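Local coordinates for tail fiber protein (Acinetobacter phage AM24, PDB 5W5P), which probably recognises and degrades the capsular polysaccharide of Acinetobacter baumannii as a trimeric phage tailspike, at residues Q487-M500 with A512-G526. Sequence-based numbering, arbitrary orientation.
Sequences QSSRACTADMNIFM and AAVAKVSLVVQGSEG
Lys516 NZ has two partners: it donates to Asn497 OD1 at 2.7 Å, in the carbonyl plane on a lone pair (C=O...N angle 121°), and outside this strand pair it meets Asp495 OD1 of the third subunit in a salt bridge. Bends at chi2 and chi3 curl the lysine chain, and NZ comes back toward the Asn497 amide, while Val514 CG2 packs against the same amide, 3.5 Å from Asn497 OD1. Asn497 ND2 hydrogen-bonds Thr493 OG1 of the third subunit. Asp495 OD2 hydrogen-bonds Tyr608 OH, and OD1 forms a salt bridge with Lys516 of the second subunit; a water joins OD1 to Ser518 OG. These links place the Asn497–Lys516 face at the trimer interface. The strands form an antiparallel hairpin within a five-stranded sheet of the C-terminal domain, beyond the stacked parallel strands of the beta-helix; paired backbone bonds run from Cys492–Val521 to Met500–Ala513, of which Ala494 N to Leu519 O is weak and Ile498 N to Ala515 O nearly straight at 174°. The other face is apolar and meets strand 470-477: the selenium of Met496 (selenomethionine), SE, lies 3.8 Å from Leu519 CD1, and Met500, also selenomethionine, bends at chi3 to bring CE to 3.7 Å from Ala513 CB. Past the strands, Gln487 OE1 accepts Gly526 N at 3.0 Å from above the carbonyl plane, and one water bridges Glu525 OE1, Gln487 O and Ala491 N. Gln522 NE2 donates to the anti lone pair of Glu525 OE1 (2.9 Å) and also to Gly523 O.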
ATOM      1  N   GLN A 487      25.590  -2.006  32.622  1.00 58.26           N
ATOM      2  CA  GLN A 487      25.519  -0.935  33.612  1.00 57.41           C
ATOM      3  C   GLN A 487      25.123   0.387  32.971  1.00 52.62           C
ATOM      4  O   GLN A 487      24.334   1.148  33.543  1.00 50.72           O
ATOM      5  CB  GLN A 487      26.858  -0.797  34.341  1.00 58.65           C
ATOM      6  CG  GLN A 487      27.079  -1.823  35.444  1.00 57.51           C
ATOM      7  CD  GLN A 487      28.450  -1.705  36.081  1.00 56.08           C
ATOM      8  OE1 GLN A 487      29.354  -1.079  35.523  1.00 57.36           O
ATOM      9  NE2 GLN A 487      28.618  -2.318  37.247  1.00 54.48           N
ATOM     10  N   SER A 488      25.644   0.673  31.776  1.00 52.49           N
ATOM     11  CA  SER A 488      25.401   1.962  31.139  1.00 54.11           C
ATOM     12  C   SER A 488      23.955   2.151  30.693  1.00 51.97           C
ATOM     13  O   SER A 488      23.558   3.286  30.414  1.00 47.26           O
ATOM     14  CB  SER A 488      26.340   2.138  29.945  1.00 54.60           C
ATOM     15  OG  SER A 488      26.285   1.015  29.084  1.00 56.55           O
ATOM     16  N   SER A 489      23.160   1.083  30.629  1.00 52.48           N
ATOM     17  CA  SER A 489      21.767   1.194  30.216  1.00 51.31           C
ATOM     18  C   SER A 489      20.814   1.526  31.356  1.00 52.45           C
ATOM     19  O   SER A 489      19.648   1.832  31.090  1.00 51.22           O
ATOM     20  CB  SER A 489      21.296  -0.109  29.557  1.00 47.39           C
ATOM     21  OG  SER A 489      22.317  -0.687  28.772  1.00 49.95           O
ATOM     22  N   ARG A 490      21.274   1.479  32.608  1.00 50.61           N
ATOM     23  CA  ARG A 490      20.344   1.508  33.732  1.00 47.06           C
ATOM     24  C   ARG A 490      19.908   2.924  34.092  1.00 45.36           C
ATOM     25  O   ARG A 490      18.711   3.188  34.241  1.00 45.86           O
ATOM     26  CB  ARG A 490      20.972   0.818  34.941  1.00 45.80           C
ATOM     27  CG  ARG A 490      21.440  -0.597  34.653  1.00 46.08           C
ATOM     28  CD  ARG A 490      21.432  -1.456  35.899  1.00 45.74           C
ATOM     29  NE  ARG A 490      21.854  -2.823  35.610  1.00 47.71           N
ATOM     30  CZ  ARG A 490      23.016  -3.345  35.996  1.00 50.55           C
ATOM     31  NH1 ARG A 490      23.876  -2.613  36.693  1.00 47.89           N
ATOM     32  NH2 ARG A 490      23.317  -4.598  35.685  1.00 47.49           N
ATOM     33  N   ALA A 491      20.862   3.843  34.234  1.00 44.89           N
ATOM     34  CA  ALA A 491      20.568   5.166  34.773  1.00 44.88           C
ATOM     35  C   ALA A 491      19.592   5.930  33.883  1.00 43.65           C
ATOM     36  O   ALA A 491      19.553   5.753  32.662  1.00 41.84           O
ATOM     37  CB  ALA A 491      21.858   5.972  34.940  1.00 42.17           C
ATOM     38  N   CYS A 492      18.801   6.793  34.514  1.00 41.45           N
ATOM     39  CA  CYS A 492      17.853   7.644  33.809  1.00 40.89           C
ATOM     40  C   CYS A 492      17.354   8.708  34.776  1.00 44.82           C
ATOM     41  O   CYS A 492      17.601   8.649  35.984  1.00 51.28           O
ATOM     42  CB  CYS A 492      16.684   6.837  33.235  1.00 42.78           C
ATOM     43  SG  CYS A 492      15.714   5.946  34.476  1.00 47.91           S
ATOM     44  N   THR A 493      16.663   9.698  34.220  1.00 42.74           N
ATOM     45  CA  THR A 493      15.945  10.697  34.993  1.00 40.81           C
ATOM     46  C   THR A 493      14.510  10.755  34.489  1.00 42.00           C
ATOM     47  O   THR A 493      14.193  10.238  33.412  1.00 42.89           O
ATOM     48  CB  THR A 493      16.607  12.078  34.901  1.00 41.52           C
ATOM     49  OG1 THR A 493      16.740  12.469  33.529  1.00 38.61           O
ATOM     50  CG2 THR A 493      17.980  12.038  35.549  1.00 41.09           C
ATOM     51  N   ALA A 494      13.640  11.382  35.278  1.00 38.55           N
ATOM     52  CA  ALA A 494      12.216  11.336  34.983  1.00 38.11           C
ATOM     53  C   ALA A 494      11.481  12.397  35.788  1.00 46.78           C
ATOM     54  O   ALA A 494      11.944  12.843  36.842  1.00 47.31           O
ATOM     55  CB  ALA A 494      11.629   9.951  35.279  1.00 38.28           C
ATOM     56  N   ASP A 495      10.320  12.789  35.266  1.00 45.77           N
ATOM     57  CA  ASP A 495       9.348  13.619  35.959  1.00 45.23           C
ATOM     58  C   ASP A 495       8.145  12.772  36.355  1.00 46.62           C
ATOM     59  O   ASP A 495       7.858  11.740  35.746  1.00 48.31           O
ATOM     60  CB  ASP A 495       8.884  14.788  35.081  1.00 43.19           C
ATOM     61  CG  ASP A 495       9.999  15.765  34.764  1.00 46.51           C
ATOM     62  OD1 ASP A 495      11.041  15.745  35.455  1.00 47.49           O
ATOM     63  OD2 ASP A 495       9.829  16.559  33.814  1.00 48.63           O
HETATM   64  N   MSE A 496       7.435  13.226  37.383  1.00 47.50           N
HETATM   65  CA  MSE A 496       6.232  12.544  37.848  1.00 47.04           C
HETATM   66  C   MSE A 496       5.072  13.518  38.029  1.00 51.88           C
HETATM   67  O   MSE A 496       5.198  14.528  38.723  1.00 54.48           O
HETATM   68  CB  MSE A 496       6.496  11.824  39.168  1.00 49.66           C
HETATM   69  CG  MSE A 496       7.235  10.509  39.051  1.00 55.12           C
HETATM   70 SE   MSE A 496       7.456   9.658  40.801  1.00 64.72          SE
HETATM   71  CE  MSE A 496       5.744   8.726  40.920  1.00 64.83           C
ATOM     72  N   ASN A 497       3.943  13.212  37.399  1.00 51.97           N
ATOM     73  CA  ASN A 497       2.687  13.931  37.608  1.00 47.57           C
ATOM     74  C   ASN A 497       1.762  12.992  38.374  1.00 48.47           C
ATOM     75  O   ASN A 497       1.213  12.046  37.800  1.00 49.65           O
ATOM     76  CB  ASN A 497       2.074  14.366  36.279  1.00 42.66           C
ATOM     77  CG  ASN A 497       0.885  15.293  36.460  1.00 44.46           C
ATOM     78  OD1 ASN A 497       1.037  16.516  36.501  1.00 42.81           O
ATOM     79  ND2 ASN A 497      -0.307  14.713  36.577  1.00 38.37           N
ATOM     80  N   ILE A 498       1.595  13.247  39.668  1.00 43.82           N
ATOM     81  CA  ILE A 498       0.821  12.370  40.546  1.00 44.58           C
ATOM     82  C   ILE A 498      -0.509  13.066  40.819  1.00 46.33           C
ATOM     83  O   ILE A 498      -0.634  13.880  41.731  1.00 46.28           O
ATOM     84  CB  ILE A 498       1.573  12.045  41.836  1.00 44.86           C
ATOM     85  CG1 ILE A 498       2.998  11.580  41.520  1.00 42.45           C
ATOM     86  CG2 ILE A 498       0.820  10.994  42.644  1.00 41.81           C
ATOM     87  CD1 ILE A 498       3.880  11.475  42.738  1.00 41.55           C
ATOM     88  N   PHE A 499      -1.519  12.732  40.017  1.00 47.74           N
ATOM     89  CA  PHE A 499      -2.873  13.236  40.229  1.00 48.15           C
ATOM     90  C   PHE A 499      -3.523  12.417  41.338  1.00 50.07           C
ATOM     91  O   PHE A 499      -3.810  11.229  41.158  1.00 50.77           O
ATOM     92  CB  PHE A 499      -3.683  13.166  38.936  1.00 46.97           C
ATOM     93  CG  PHE A 499      -5.124  13.595  39.089  1.00 48.09           C
ATOM     94  CD1 PHE A 499      -5.489  14.554  40.020  1.00 49.48           C
ATOM     95  CD2 PHE A 499      -6.111  13.039  38.295  1.00 49.38           C
ATOM     96  CE1 PHE A 499      -6.810  14.945  40.156  1.00 49.47           C
ATOM     97  CE2 PHE A 499      -7.433  13.428  38.429  1.00 49.74           C
ATOM     98  CZ  PHE A 499      -7.781  14.383  39.360  1.00 47.55           C
HETATM   99  N   MSE A 500      -3.755  13.046  42.486  1.00 49.18           N
HETATM  100  CA  MSE A 500      -4.343  12.351  43.619  1.00 50.36           C
HETATM  101  C   MSE A 500      -5.802  12.737  43.808  1.00 53.07           C
HETATM  102  O   MSE A 500      -6.137  13.920  43.919  1.00 54.38           O
HETATM  103  CB  MSE A 500      -3.566  12.649  44.902  1.00 54.45           C
HETATM  104  CG  MSE A 500      -2.082  12.332  44.841  1.00 59.96           C
HETATM  105 SE   MSE A 500      -1.045  13.392  46.121  1.00 60.78          SE
HETATM  106  CE  MSE A 500      -0.981  15.066  45.122  1.00 61.29           C
ATOM    107  N   ALA A 512      -8.794  16.785  45.767  1.00 45.97           N
ATOM    108  CA  ALA A 512      -7.983  16.534  44.586  1.00 53.30           C
ATOM    109  C   ALA A 512      -6.743  17.410  44.641  1.00 48.05           C
ATOM    110  O   ALA A 512      -6.814  18.574  45.034  1.00 47.52           O
ATOM    111  CB  ALA A 512      -8.771  16.795  43.294  1.00 44.37           C
ATOM    112  N   ALA A 513      -5.616  16.837  44.234  1.00 46.91           N
ATOM    113  CA  ALA A 513      -4.345  17.542  44.224  1.00 47.32           C
ATOM    114  C   ALA A 513      -3.452  16.915  43.166  1.00 49.05           C
ATOM    115  O   ALA A 513      -3.771  15.868  42.593  1.00 48.54           O
ATOM    116  CB  ALA A 513      -3.673  17.495  45.600  1.00 47.37           C
ATOM    117  N   VAL A 514      -2.319  17.562  42.912  1.00 48.35           N
ATOM    118  CA  VAL A 514      -1.333  17.034  41.975  1.00 46.46           C
ATOM    119  C   VAL A 514       0.052  17.438  42.464  1.00 47.56           C
ATOM    120  O   VAL A 514       0.265  18.579  42.887  1.00 50.59           O
ATOM    121  CB  VAL A 514      -1.596  17.517  40.531  1.00 43.57           C
ATOM    122  CG1 VAL A 514      -1.815  19.017  40.495  1.00 44.52           C
ATOM    123  CG2 VAL A 514      -0.463  17.103  39.594  1.00 40.00           C
ATOM    124  N   ALA A 515       0.979  16.485  42.440  1.00 46.10           N
ATOM    125  CA  ALA A 515       2.366  16.711  42.815  1.00 45.55           C
ATOM    126  C   ALA A 515       3.260  16.589  41.590  1.00 46.54           C
ATOM    127  O   ALA A 515       3.049  15.720  40.736  1.00 49.26           O
ATOM    128  CB  ALA A 515       2.819  15.714  43.886  1.00 42.81           C
ATOM    129  N   LYS A 516       4.256  17.462  41.504  1.00 47.03           N
ATOM    130  CA  LYS A 516       5.281  17.398  40.472  1.00 45.02           C
ATOM    131  C   LYS A 516       6.591  16.974  41.124  1.00 48.89           C
ATOM    132  O   LYS A 516       7.112  17.682  41.994  1.00 54.46           O
ATOM    133  CB  LYS A 516       5.431  18.747  39.770  1.00 46.87           C
ATOM    134  CG  LYS A 516       4.112  19.381  39.350  1.00 45.29           C
ATOM    135  CD  LYS A 516       3.375  18.519  38.341  1.00 42.16           C
ATOM    136  CE  LYS A 516       4.179  18.380  37.054  1.00 42.05           C
ATOM    137  NZ  LYS A 516       3.446  17.649  35.974  1.00 39.10           N
ATOM    138  N   VAL A 517       7.115  15.820  40.712  1.00 47.96           N
ATOM    139  CA  VAL A 517       8.321  15.241  41.292  1.00 46.89           C
ATOM    140  C   VAL A 517       9.365  15.067  40.199  1.00 45.42           C
ATOM    141  O   VAL A 517       9.025  14.777  39.046  1.00 47.37           O
ATOM    142  CB  VAL A 517       8.021  13.892  41.983  1.00 46.62           C
ATOM    143  CG1 VAL A 517       9.281  13.302  42.589  1.00 43.96           C
ATOM    144  CG2 VAL A 517       6.958  14.075  43.055  1.00 48.83           C
ATOM    145  N   SER A 518      10.632  15.254  40.562  1.00 44.66           N
ATOM    146  CA  SER A 518      11.763  14.994  39.682  1.00 48.33           C
ATOM    147  C   SER A 518      12.638  13.912  40.304  1.00 52.97           C
ATOM    148  O   SER A 518      12.841  13.892  41.522  1.00 58.35           O
ATOM    149  CB  SER A 518      12.576  16.273  39.443  1.00 54.01           C
ATOM    150  OG  SER A 518      13.380  16.170  38.282  1.00 59.63           O
ATOM    151  N   LEU A 519      13.149  13.004  39.467  1.00 51.46           N
ATOM    152  CA  LEU A 519      13.904  11.844  39.922  1.00 47.53           C
ATOM    153  C   LEU A 519      15.226  11.724  39.179  1.00 50.66           C
ATOM    154  O   LEU A 519      15.350  12.133  38.023  1.00 57.50           O
ATOM    155  CB  LEU A 519      13.135  10.532  39.707  1.00 45.14           C
ATOM    156  CG  LEU A 519      11.684  10.445  40.147  1.00 47.38           C
ATOM    157  CD1 LEU A 519      11.090   9.126  39.701  1.00 47.24           C
ATOM    158  CD2 LEU A 519      11.615  10.577  41.642  1.00 52.63           C
ATOM    159  N   VAL A 520      16.201  11.114  39.848  1.00 48.37           N
ATOM    160  CA  VAL A 520      17.427  10.648  39.211  1.00 47.48           C
ATOM    161  C   VAL A 520      17.677   9.220  39.684  1.00 48.42           C
ATOM    162  O   VAL A 520      17.542   8.925  40.875  1.00 48.07           O
ATOM    163  CB  VAL A 520      18.628  11.564  39.530  1.00 46.22           C
ATOM    164  CG1 VAL A 520      18.725  11.830  41.030  1.00 42.93           C
ATOM    165  CG2 VAL A 520      19.922  10.973  38.986  1.00 45.70           C
ATOM    166  N   VAL A 521      18.003   8.327  38.749  1.00 48.35           N
ATOM    167  CA  VAL A 521      18.254   6.919  39.041  1.00 48.46           C
ATOM    168  C   VAL A 521      19.683   6.593  38.624  1.00 50.24           C
ATOM    169  O   VAL A 521      20.067   6.847  37.477  1.00 49.79           O
ATOM    170  CB  VAL A 521      17.249   6.000  38.315  1.00 45.21           C
ATOM    171  CG1 VAL A 521      17.284   4.593  38.898  1.00 42.72           C
ATOM    172  CG2 VAL A 521      15.842   6.578  38.389  1.00 41.45           C
ATOM    173  N   GLN A 522      20.464   6.025  39.544  1.00 43.85           N
ATOM    174  CA  GLN A 522      21.855   5.702  39.250  1.00 47.04           C
ATOM    175  C   GLN A 522      22.350   4.615  40.196  1.00 48.50           C
ATOM    176  O   GLN A 522      22.094   4.666  41.403  1.00 46.45           O
ATOM    177  CB  GLN A 522      22.754   6.941  39.361  1.00 45.59           C
ATOM    178  CG  GLN A 522      24.260   6.664  39.235  1.00 45.30           C
ATOM    179  CD  GLN A 522      24.707   6.414  37.795  1.00 58.56           C
ATOM    180  OE1 GLN A 522      24.390   7.187  36.884  1.00 44.06           O
ATOM    181  NE2 GLN A 522      25.454   5.332  37.586  1.00 45.44           N
ATOM    182  N   GLY A 523      23.069   3.642  39.637  1.00 45.79           N
ATOM    183  CA  GLY A 523      23.700   2.580  40.384  1.00 47.14           C
ATOM    184  C   GLY A 523      25.183   2.500  40.065  1.00 51.17           C
ATOM    185  O   GLY A 523      25.838   3.503  39.771  1.00 51.65           O
ATOM    186  N   SER A 524      25.707   1.279  40.129  1.00 53.07           N
ATOM    187  CA  SER A 524      27.107   1.051  39.800  1.00 56.83           C
ATOM    188  C   SER A 524      27.323   1.196  38.297  1.00 59.41           C
ATOM    189  O   SER A 524      26.600   0.599  37.493  1.00 59.32           O
ATOM    190  CB  SER A 524      27.538  -0.338  40.269  1.00 56.57           C
ATOM    191  OG  SER A 524      27.199  -0.542  41.631  1.00 58.09           O
ATOM    192  N   GLU A 525      28.324   1.990  37.916  1.00 57.12           N
ATOM    193  CA  GLU A 525      28.633   2.242  36.511  1.00 52.35           C
ATOM    194  C   GLU A 525      30.139   2.383  36.361  1.00 55.57           C
ATOM    195  O   GLU A 525      30.749   3.246  37.000  1.00 60.60           O
ATOM    196  CB  GLU A 525      27.922   3.499  36.007  1.00 51.74           C
ATOM    197  CG  GLU A 525      28.027   3.721  34.511  1.00 53.97           C
ATOM    198  CD  GLU A 525      26.828   4.463  33.949  1.00 54.43           C
ATOM    199  OE1 GLU A 525      25.957   4.869  34.747  1.00 54.04           O
ATOM    200  OE2 GLU A 525      26.756   4.636  32.713  1.00 53.44           O
ATOM    201  N   GLY A 526      30.733   1.543  35.514  1.00 53.72           N
ATOM    202  CA  GLY A 526      32.171   1.525  35.342  1.00 49.95           C
ATOM    203  C   GLY A 526      32.924   0.750  36.396  1.00 58.70           C
ATOM    204  O   GLY A 526      34.141   0.925  36.534  1.00 57.11           O
TER
HETATM  205  O   HOH W   1      23.745   3.464  34.450  1.00 42.83           O
HETATM  206  O   HOH W   2      24.561   5.415  31.703  1.00 44.36           O
HETATM  207  O   HOH W   3      23.924  -0.143  37.719  1.00 49.96           O
HETATM  208  O   HOH W   4      13.834  15.192  35.902  1.00 52.44           O